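Local structure of acyl-CoA synthetase (AMP-forming)/AMP-acid ligase II-like protein (4GS5) at residues I278-F283 with N302-A307; F283-P288 with A347-L352; L296-E301 with K327-A332. The protein probably activates a carboxylic acid with ATP and joins it to coenzyme A, as in other AMP-forming ligases of its family. One frame throughout, in Å; residues are numbered along the deposited sequence.

Contact 1 of 3, residues I278-F283 with N302-A307; sequences IGNAFF and NAMPEA. With EDO (1,2-ethanediol), chain P.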
loop_
_atom_site.group_PDB
_atom_site.type_symbol
_atom_site.label_atom_id
_atom_site.label_comp_id
_atom_site.label_asym_id
_atom_site.label_seq_id
_atom_site.Cartn_x
_atom_site.Cartn_y
_atom_site.Cartn_z
ATOM N N ILE A 278 -7.575 -30.486 -20.593
ATOM C CA ILE A 278 -6.547 -31.190 -19.848
ATOM C C ILE A 278 -6.803 -30.994 -18.363
ATOM O O ILE A 278 -6.770 -29.867 -17.864
ATOM C CB ILE A 278 -5.157 -30.651 -20.195
ATOM C CG1 ILE A 278 -4.920 -30.747 -21.704
ATOM C CG2 ILE A 278 -4.084 -31.413 -19.441
ATOM C CD1 ILE A 278 -3.552 -30.267 -22.144
ATOM N N GLY A 279 -7.074 -32.089 -17.663
ATOM C CA GLY A 279 -7.417 -32.030 -16.255
ATOM C C GLY A 279 -6.205 -32.103 -15.347
ATOM O O GLY A 279 -6.316 -31.871 -14.145
ATOM N N ASN A 280 -5.051 -32.435 -15.920
ATOM C CA ASN A 280 -3.815 -32.520 -15.153
ATOM C C ASN A 280 -3.513 -31.210 -14.448
ATOM O O ASN A 280 -3.640 -30.127 -15.034
ATOM C CB ASN A 280 -2.636 -32.857 -16.064
ATOM C CG ASN A 280 -2.893 -34.067 -16.927
ATOM O OD1 ASN A 280 -3.783 -34.060 -17.778
ATOM N ND2 ASN A 280 -2.097 -35.110 -16.729
ATOM N N ALA A 281 -3.105 -31.295 -13.190
ATOM C CA ALA A 281 -2.694 -30.091 -12.484
ATOM C C ALA A 281 -1.367 -29.637 -13.086
ATOM O O ALA A 281 -0.663 -30.432 -13.711
ATOM C CB ALA A 281 -2.558 -30.362 -10.991
ATOM N N PHE A 282 -1.029 -28.364 -12.911
ATOM C CA PHE A 282 0.229 -27.859 -13.431
ATOM C C PHE A 282 0.605 -26.592 -12.676
ATOM O O PHE A 282 -0.231 -25.971 -12.016
ATOM C CB PHE A 282 0.086 -27.516 -14.916
ATOM C CG PHE A 282 -0.706 -26.254 -15.153
ATOM C CD1 PHE A 282 -0.066 -25.029 -15.289
ATOM C CD2 PHE A 282 -2.097 -26.286 -15.180
ATOM C CE1 PHE A 282 -0.796 -23.852 -15.478
ATOM C CE2 PHE A 282 -2.835 -25.112 -15.363
ATOM C CZ PHE A 282 -2.176 -23.896 -15.516
ATOM N N PHE A 283 1.867 -26.203 -12.783
ATOM C CA PHE A 283 2.273 -24.876 -12.342
ATOM C C PHE A 283 3.516 -24.456 -13.102
ATOM O O PHE A 283 4.396 -25.277 -13.403
ATOM C CB PHE A 283 2.493 -24.808 -10.812
ATOM C CG PHE A 283 3.559 -25.750 -10.297
ATOM C CD1 PHE A 283 4.887 -25.336 -10.200
ATOM C CD2 PHE A 283 3.234 -27.041 -9.913
ATOM C CE1 PHE A 283 5.864 -26.188 -9.728
ATOM C CE2 PHE A 283 4.215 -27.915 -9.443
ATOM C CZ PHE A 283 5.531 -27.485 -9.339
ATOM N N ASN A 302 1.310 -36.085 -13.553
ATOM C CA ASN A 302 0.961 -37.256 -14.363
ATOM C C ASN A 302 1.334 -37.082 -15.832
ATOM O O ASN A 302 1.180 -35.998 -16.396
ATOM C CB ASN A 302 -0.530 -37.592 -14.245
ATOM C CG ASN A 302 -0.946 -37.903 -12.825
ATOM O OD1 ASN A 302 -0.238 -38.601 -12.095
ATOM N ND2 ASN A 302 -2.101 -37.381 -12.417
ATOM N N ALA A 303 1.816 -38.156 -16.453
ATOM C CA ALA A 303 2.228 -38.102 -17.853
ATOM C C ALA A 303 1.037 -37.872 -18.774
ATOM O O ALA A 303 -0.104 -38.175 -18.420
ATOM C CB ALA A 303 2.966 -39.381 -18.249
HETATM N N MSE A 304 1.311 -37.321 -19.951
HETATM C CA MSE A 304 0.292 -37.149 -20.979
HETATM C C MSE A 304 0.789 -37.815 -22.253
HETATM O O MSE A 304 1.998 -37.978 -22.436
HETATM C CB MSE A 304 0.031 -35.665 -21.250
HETATM C CG MSE A 304 -0.091 -34.798 -20.013
HETATM SE SE MSE A 304 -0.712 -32.990 -20.461
HETATM C CE MSE A 304 0.166 -32.771 -22.168
ATOM N N PRO A 305 -0.140 -38.193 -23.144
ATOM C CA PRO A 305 0.238 -38.800 -24.428
ATOM C C PRO A 305 0.990 -37.797 -25.302
ATOM O O PRO A 305 0.659 -36.603 -25.294
ATOM C CB PRO A 305 -1.110 -39.163 -25.058
ATOM C CG PRO A 305 -2.086 -38.228 -24.425
ATOM C CD PRO A 305 -1.596 -38.000 -23.024
ATOM N N GLU A 306 1.994 -38.277 -26.030
ATOM C CA GLU A 306 2.837 -37.412 -26.852
ATOM C C GLU A 306 2.005 -36.470 -27.728
ATOM O O GLU A 306 2.345 -35.294 -27.891
ATOM C CB GLU A 306 3.787 -38.253 -27.717
ATOM C CG GLU A 306 4.845 -37.446 -28.468
ATOM C CD GLU A 306 5.722 -38.301 -29.387
ATOM O OE1 GLU A 306 5.671 -39.550 -29.296
ATOM O OE2 GLU A 306 6.466 -37.718 -30.210
ATOM N N ALA A 307 0.913 -36.995 -28.279
ATOM C CA ALA A 307 0.045 -36.233 -29.174
ATOM C C ALA A 307 -0.529 -34.997 -28.493
ATOM O O ALA A 307 -0.491 -33.895 -29.050
ATOM C CB ALA A 307 -1.080 -37.118 -29.694
HETATM C C1 EDO P . -3.835 -26.110 -10.306
HETATM O O1 EDO P . -3.372 -26.602 -11.577
HETATM C C2 EDO P . -3.941 -27.245 -9.297
HETATM O O2 EDO P . -4.972 -28.114 -9.753
#
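I278 and the selenomethionine M304 meet through one branch and one heavy atom: CG2 of I278 stands 3.9 Å from SE of M304. The two side chains cross at about a right angle, so they touch at a single point. In I278 the branch that does the touching is the one anti to the backbone N, because CG1 lies beside that N (chi1 -56°). M304 runs out straight as far as SE (chi2 -171°) and then bends at chi3, -35°, which carries its terminal methyl off the line of the chain.

N280 is the second point of contact. Its amide nitrogen ND2 comes within 3.9 Å of CG of M304 and within 3.8 Å of CB of N302. The same ND2 is hydrogen-bonded to the main-chain O of E301, which helps hold the amide's rotation. With 170 Å² buried in all, this is a small contact near the surface. Further along, F282 N donates at 3.2 Å to O1 of a 1,2-ethanediol, probably from the crystallisation liquor, and O1 donates in turn to F282 O.

The contact bridges two connections of the small C-terminal sheet. Residues 278-283 lead from helix 262-276 into strand 282-289, while 302-307 link strand 295-301 to helix 306-319, with P305 at the N-cap position. I278 reaches both F273 and L312, and M304 packs on T309 and L312, so the pair lies where the two helices approach each other.

Contact 2 of 3, residues F283-P288 with A347-L352; sequences FCWWEP and ATFQKL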
loop_
_atom_site.group_PDB
_atom_site.type_symbol
_atom_site.label_atom_id
_atom_site.label_comp_id
_atom_site.label_asym_id
_atom_site.label_seq_id
_atom_site.Cartn_x
_atom_site.Cartn_y
_atom_site.Cartn_z
ATOM N N PHE A 283 1.867 -26.203 -12.783
ATOM C CA PHE A 283 2.273 -24.876 -12.342
ATOM C C PHE A 283 3.516 -24.456 -13.102
ATOM O O PHE A 283 4.396 -25.277 -13.403
ATOM C CB PHE A 283 2.493 -24.808 -10.812
ATOM C CG PHE A 283 3.559 -25.750 -10.297
ATOM C CD1 PHE A 283 4.887 -25.336 -10.200
ATOM C CD2 PHE A 283 3.234 -27.041 -9.913
ATOM C CE1 PHE A 283 5.864 -26.188 -9.728
ATOM C CE2 PHE A 283 4.215 -27.915 -9.443
ATOM C CZ PHE A 283 5.531 -27.485 -9.339
ATOM N N CYS A 284 3.564 -23.180 -13.452
ATOM C CA CYS A 284 4.780 -22.613 -13.999
ATOM C C CYS A 284 5.796 -22.461 -12.885
ATOM O O CYS A 284 5.441 -22.215 -11.732
ATOM C CB CYS A 284 4.493 -21.263 -14.651
ATOM S SG CYS A 284 3.701 -21.458 -16.245
ATOM N N TRP A 285 7.062 -22.618 -13.241
ATOM C CA TRP A 285 8.138 -22.462 -12.283
ATOM C C TRP A 285 9.367 -21.977 -13.043
ATOM O O TRP A 285 9.251 -21.467 -14.159
ATOM C CB TRP A 285 8.414 -23.792 -11.583
ATOM C CG TRP A 285 9.099 -23.664 -10.256
ATOM C CD1 TRP A 285 10.308 -24.204 -9.896
ATOM C CD2 TRP A 285 8.615 -22.963 -9.104
ATOM N NE1 TRP A 285 10.601 -23.875 -8.597
ATOM C CE2 TRP A 285 9.578 -23.118 -8.085
ATOM C CE3 TRP A 285 7.454 -22.239 -8.828
ATOM C CZ2 TRP A 285 9.417 -22.564 -6.808
ATOM C CZ3 TRP A 285 7.297 -21.682 -7.559
ATOM C CH2 TRP A 285 8.274 -21.849 -6.567
ATOM N N TRP A 286 10.541 -22.103 -12.437
ATOM C CA TRP A 286 11.745 -21.599 -13.091
ATOM C C TRP A 286 12.962 -22.368 -12.642
ATOM O O TRP A 286 12.937 -23.081 -11.632
ATOM C CB TRP A 286 11.946 -20.121 -12.784
ATOM C CG TRP A 286 12.164 -19.884 -11.338
ATOM C CD1 TRP A 286 11.192 -19.714 -10.378
ATOM C CD2 TRP A 286 13.422 -19.810 -10.655
ATOM N NE1 TRP A 286 11.776 -19.534 -9.147
ATOM C CE2 TRP A 286 13.140 -19.590 -9.285
ATOM C CE3 TRP A 286 14.758 -19.915 -11.063
ATOM C CZ2 TRP A 286 14.146 -19.471 -8.323
ATOM C CZ3 TRP A 286 15.755 -19.796 -10.109
ATOM C CH2 TRP A 286 15.444 -19.576 -8.748
ATOM N N GLU A 287 14.041 -22.229 -13.393
ATOM C CA GLU A 287 15.299 -22.807 -12.946
ATOM C C GLU A 287 16.448 -21.901 -13.348
ATOM O O GLU A 287 16.308 -21.071 -14.250
ATOM C CB GLU A 287 15.483 -24.230 -13.476
ATOM C CG GLU A 287 15.591 -24.332 -14.978
ATOM C CD GLU A 287 15.814 -25.764 -15.428
ATOM O OE1 GLU A 287 14.847 -26.397 -15.901
ATOM O OE2 GLU A 287 16.956 -26.259 -15.298
ATOM N N PRO A 288 17.569 -22.014 -12.635
ATOM C CA PRO A 288 18.718 -21.187 -12.981
ATOM C C PRO A 288 19.133 -21.491 -14.415
ATOM O O PRO A 288 19.054 -22.639 -14.850
ATOM C CB PRO A 288 19.797 -21.661 -12.006
ATOM C CG PRO A 288 19.038 -22.247 -10.843
ATOM C CD PRO A 288 17.801 -22.848 -11.443
ATOM N N ALA A 347 9.381 -28.090 -3.320
ATOM C CA ALA A 347 9.721 -29.487 -3.032
ATOM C C ALA A 347 9.480 -30.359 -4.259
ATOM O O ALA A 347 10.299 -31.221 -4.598
ATOM C CB ALA A 347 8.923 -30.008 -1.845
ATOM N N THR A 348 8.355 -30.115 -4.929
ATOM C CA THR A 348 8.029 -30.806 -6.173
ATOM C C THR A 348 9.157 -30.664 -7.185
ATOM O O THR A 348 9.526 -31.633 -7.856
ATOM C CB THR A 348 6.707 -30.287 -6.794
ATOM O OG1 THR A 348 5.610 -30.614 -5.930
ATOM C CG2 THR A 348 6.459 -30.917 -8.158
ATOM N N PHE A 349 9.711 -29.461 -7.300
ATOM C CA PHE A 349 10.727 -29.226 -8.319
ATOM C C PHE A 349 12.034 -29.957 -8.013
ATOM O O PHE A 349 12.606 -30.592 -8.894
ATOM C CB PHE A 349 10.969 -27.732 -8.559
ATOM C CG PHE A 349 11.646 -27.447 -9.859
ATOM C CD1 PHE A 349 10.956 -27.581 -11.051
ATOM C CD2 PHE A 349 12.978 -27.077 -9.896
ATOM C CE1 PHE A 349 11.571 -27.341 -12.255
ATOM C CE2 PHE A 349 13.611 -26.832 -11.107
ATOM C CZ PHE A 349 12.908 -26.964 -12.289
ATOM N N GLN A 350 12.495 -29.871 -6.768
ATOM C CA GLN A 350 13.705 -30.565 -6.337
ATOM C C GLN A 350 13.620 -32.061 -6.610
ATOM O O GLN A 350 14.603 -32.691 -7.001
ATOM C CB GLN A 350 13.940 -30.355 -4.843
ATOM C CG GLN A 350 14.532 -29.010 -4.460
ATOM C CD GLN A 350 14.679 -28.864 -2.953
ATOM O OE1 GLN A 350 13.730 -28.486 -2.258
ATOM N NE2 GLN A 350 15.866 -29.175 -2.439
ATOM N N LYS A 351 12.443 -32.628 -6.380
ATOM C CA LYS A 351 12.242 -34.054 -6.565
ATOM C C LYS A 351 12.498 -34.445 -8.016
ATOM O O LYS A 351 13.056 -35.503 -8.292
ATOM C CB LYS A 351 10.827 -34.452 -6.148
ATOM C CG LYS A 351 10.704 -35.900 -5.701
ATOM C CD LYS A 351 9.258 -36.279 -5.386
ATOM C CE LYS A 351 8.683 -35.457 -4.240
ATOM N NZ LYS A 351 7.322 -35.932 -3.847
ATOM N N LEU A 352 12.102 -33.581 -8.944
ATOM C CA LEU A 352 12.295 -33.856 -10.365
ATOM C C LEU A 352 13.723 -34.282 -10.699
ATOM O O LEU A 352 13.976 -34.837 -11.769
ATOM C CB LEU A 352 11.877 -32.655 -11.217
ATOM C CG LEU A 352 10.363 -32.444 -11.260
ATOM C CD1 LEU A 352 10.011 -31.249 -12.101
ATOM C CD2 LEU A 352 9.692 -33.688 -11.806
#
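Two aromatic side chains are brought together by similar torsions: CG of W285 lies opposite its backbone N (chi1 -158°), and F349 does likewise (chi1 -161°), each swinging its ring into the layer between strand and helix. This is helix-on-sheet packing in the C-terminal part of an AMP-forming ligase fold, with helix 345-351 laid against strand 282-289. The axes of the two short segments approach to 10.3 Å.

F349 packs within this layer. CD1 of W285 sits over one face of the phenyl ring, offset toward its rim, and comes within 3.5 Å of CG of F349. The five-membered ring of W285 and the phenyl are turned 49° apart, too oblique for either a stack or an edge-to-face pair. Over a face of the same phenyl lies the main-chain O of W286, 3.8 Å from CE2 of F349. E287 adds an apolar touch through its methylene, CB standing 3.9 Å from CZ of F349, while its carboxylate OE1 is hydrogen-bonded to Y330 OH. Y330, on strand 329-332 at the other side of the sheet, meets F349 edge-to-face, and V297 of the intervening strand 295-301 also touches the phenyl.

One residue earlier in the helix, T348 faces the start of the strand. Its hydroxyl is hydrogen-bonded to D344 O and to A336 N, and its methyl turns to F283: CG2 of T348 meets the edge of the F283 ring in plane, 3.7 Å from CZ.

Contact 3 of 3, residues L296-E301 with K327-A332; sequences LVLVIE and KHIYFA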
loop_
_atom_site.group_PDB
_atom_site.type_symbol
_atom_site.label_atom_id
_atom_site.label_comp_id
_atom_site.label_asym_id
_atom_site.label_seq_id
_atom_site.Cartn_x
_atom_site.Cartn_y
_atom_site.Cartn_z
ATOM N N LEU A 296 11.990 -19.865 -17.430
ATOM C CA LEU A 296 10.620 -20.251 -17.125
ATOM C C LEU A 296 10.437 -21.690 -17.587
ATOM O O LEU A 296 10.859 -22.047 -18.692
ATOM C CB LEU A 296 9.640 -19.342 -17.880
ATOM C CG LEU A 296 8.148 -19.626 -17.655
ATOM C CD1 LEU A 296 7.723 -19.206 -16.264
ATOM C CD2 LEU A 296 7.321 -18.879 -18.698
ATOM N N VAL A 297 9.812 -22.513 -16.742
ATOM C CA VAL A 297 9.482 -23.879 -17.123
ATOM C C VAL A 297 8.051 -24.219 -16.744
ATOM O O VAL A 297 7.406 -23.464 -16.021
ATOM C CB VAL A 297 10.433 -24.875 -16.471
ATOM C CG1 VAL A 297 11.864 -24.586 -16.928
ATOM C CG2 VAL A 297 10.313 -24.807 -14.930
ATOM N N LEU A 298 7.559 -25.346 -17.238
ATOM C CA LEU A 298 6.216 -25.796 -16.912
ATOM C C LEU A 298 6.257 -27.188 -16.276
ATOM O O LEU A 298 6.927 -28.100 -16.775
ATOM C CB LEU A 298 5.346 -25.799 -18.175
ATOM C CG LEU A 298 3.912 -26.304 -18.061
ATOM C CD1 LEU A 298 3.108 -25.453 -17.079
ATOM C CD2 LEU A 298 3.272 -26.304 -19.439
ATOM N N VAL A 299 5.543 -27.348 -15.167
ATOM C CA VAL A 299 5.483 -28.630 -14.461
ATOM C C VAL A 299 4.044 -29.155 -14.472
ATOM O O VAL A 299 3.107 -28.442 -14.086
ATOM C CB VAL A 299 5.926 -28.491 -13.001
ATOM C CG1 VAL A 299 6.014 -29.857 -12.360
ATOM C CG2 VAL A 299 7.247 -27.743 -12.901
ATOM N N ILE A 300 3.876 -30.398 -14.901
ATOM C CA ILE A 300 2.560 -31.006 -15.046
ATOM C C ILE A 300 2.504 -32.293 -14.230
ATOM O O ILE A 300 3.483 -33.034 -14.175
ATOM C CB ILE A 300 2.283 -31.332 -16.529
ATOM C CG1 ILE A 300 2.327 -30.052 -17.370
ATOM C CG2 ILE A 300 0.948 -32.040 -16.701
ATOM C CD1 ILE A 300 2.025 -30.287 -18.836
ATOM N N GLU A 301 1.363 -32.560 -13.599
ATOM C CA GLU A 301 1.183 -33.775 -12.799
ATOM C C GLU A 301 0.643 -34.936 -13.636
ATOM O O GLU A 301 -0.362 -34.791 -14.329
ATOM C CB GLU A 301 0.241 -33.511 -11.626
ATOM C CG GLU A 301 0.132 -34.670 -10.633
ATOM C CD GLU A 301 -0.744 -34.324 -9.433
ATOM O OE1 GLU A 301 -1.875 -33.828 -9.641
ATOM O OE2 GLU A 301 -0.297 -34.542 -8.284
ATOM N N LYS A 327 10.249 -22.938 -21.339
ATOM C CA LYS A 327 11.320 -23.469 -22.199
ATOM C C LYS A 327 11.488 -24.972 -22.052
ATOM O O LYS A 327 12.298 -25.597 -22.739
ATOM C CB LYS A 327 12.648 -22.779 -21.894
ATOM C CG LYS A 327 12.598 -21.270 -21.994
ATOM C CD LYS A 327 12.462 -20.809 -23.429
ATOM C CE LYS A 327 12.289 -19.303 -23.504
ATOM N NZ LYS A 327 12.181 -18.865 -24.917
ATOM N N HIS A 328 10.739 -25.550 -21.126
ATOM C CA HIS A 328 10.771 -26.981 -20.914
ATOM C C HIS A 328 9.506 -27.381 -20.180
ATOM O O HIS A 328 8.962 -26.604 -19.392
ATOM C CB HIS A 328 11.994 -27.370 -20.092
ATOM C CG HIS A 328 12.264 -28.841 -20.083
ATOM N ND1 HIS A 328 11.889 -29.661 -19.040
ATOM C CD2 HIS A 328 12.855 -29.643 -21.001
ATOM C CE1 HIS A 328 12.249 -30.905 -19.309
ATOM N NE2 HIS A 328 12.834 -30.921 -20.495
ATOM N N ILE A 329 9.021 -28.580 -20.455
ATOM C CA ILE A 329 7.877 -29.106 -19.733
ATOM C C ILE A 329 8.328 -30.337 -18.965
ATOM O O ILE A 329 8.810 -31.304 -19.553
ATOM C CB ILE A 329 6.714 -29.453 -20.679
ATOM C CG1 ILE A 329 6.239 -28.190 -21.407
ATOM C CG2 ILE A 329 5.566 -30.112 -19.908
ATOM C CD1 ILE A 329 5.085 -28.416 -22.353
ATOM N N TYR A 330 8.208 -30.273 -17.645
ATOM C CA TYR A 330 8.554 -31.395 -16.784
ATOM C C TYR A 330 7.282 -32.107 -16.371
ATOM O O TYR A 330 6.273 -31.463 -16.091
ATOM C CB TYR A 330 9.256 -30.911 -15.519
ATOM C CG TYR A 330 10.637 -30.347 -15.734
ATOM C CD1 TYR A 330 11.744 -31.180 -15.787
ATOM C CD2 TYR A 330 10.838 -28.979 -15.852
ATOM C CE1 TYR A 330 13.014 -30.669 -15.973
ATOM C CE2 TYR A 330 12.101 -28.459 -16.033
ATOM C CZ TYR A 330 13.187 -29.314 -16.096
ATOM O OH TYR A 330 14.450 -28.797 -16.285
ATOM N N PHE A 331 7.328 -33.432 -16.318
ATOM C CA PHE A 331 6.186 -34.205 -15.842
ATOM C C PHE A 331 6.551 -34.869 -14.529
ATOM O O PHE A 331 7.580 -35.533 -14.439
ATOM C CB PHE A 331 5.790 -35.279 -16.861
ATOM C CG PHE A 331 5.186 -34.724 -18.121
ATOM C CD1 PHE A 331 3.814 -34.534 -18.220
ATOM C CD2 PHE A 331 5.990 -34.394 -19.205
ATOM C CE1 PHE A 331 3.252 -34.017 -19.374
ATOM C CE2 PHE A 331 5.439 -33.874 -20.366
ATOM C CZ PHE A 331 4.066 -33.686 -20.451
ATOM N N ALA A 332 5.708 -34.697 -13.517
ATOM C CA ALA A 332 5.912 -35.347 -12.225
ATOM C C ALA A 332 4.827 -36.384 -11.969
ATOM O O ALA A 332 3.649 -36.147 -12.245
ATOM C CB ALA A 332 5.925 -34.306 -11.104
#
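I300 and I329 form the apolar centre, CD1 of I300 lying 3.7 Å from CG2 of I329. I300 carries CG1 beside its backbone N (chi1 -60°) and extends from there, which sends CD1 across to the next strand. On the same face F331 lies alongside I300, both pointing the same way, with CD1 of its ring 3.9 Å from CB of I300. L298 and I329 also run side by side. Helix 306-319 packs on this face, touching L298, I300, I329 and F331. With I300 cut back to an alanine, I329 CG2 would probably lose its partner, the packing on the F331 ring would thin to CB alone, and a gap would open toward L312.

The other face carries V297, V299, E301, Y330 and A332. CB of V297 lies in the plane of the Y330 ring at its edge, 4.0 Å from CE2, while ND1 of H328 stands over one face of that ring.

Between the faces runs a parallel pairing, L298 opposite I329 through E301 opposite A332. Y330 is held by two bonds to the same neighbouring strand: its N donates to L298 O at 2.7 Å, and its O accepts from I300 N at 2.9 Å. The pairing continues from H328 O to L298 N and from I300 O to A332 N. At the outer end K327 N meets L296 O in a nearly straight bond (178°), and K327 NZ bonds to T322 O.

Strand 295-301, helix 306-319 and strand 329-332 thus form a beta-alpha-beta unit, in which main-chain bonds fix the register and branched and aromatic side chains seal the helix to the sheet.

All three contacts belong to the small three-stranded sheet and its helices. Contact 3 is partly buried and joins two of its strands, where a run of backbone hydrogen bonds joins the paired segments. Contact 2, also partly buried, sets helix 345-351 against the edge strand 282-289 by aromatic and methyl packing, and lies about 8 Å from contact 3 between centres. Contact 1 is a surface contact between connections, small, mixing an asparagine amide with an isoleucine-selenomethionine touch. F283 is common to contacts 1 and 2, touching the opposite segment in contact 2 alone. Probable hydrogen bonds tie contact 3 to contact 1: N302 N to A332 O, and F283 N to V299 O.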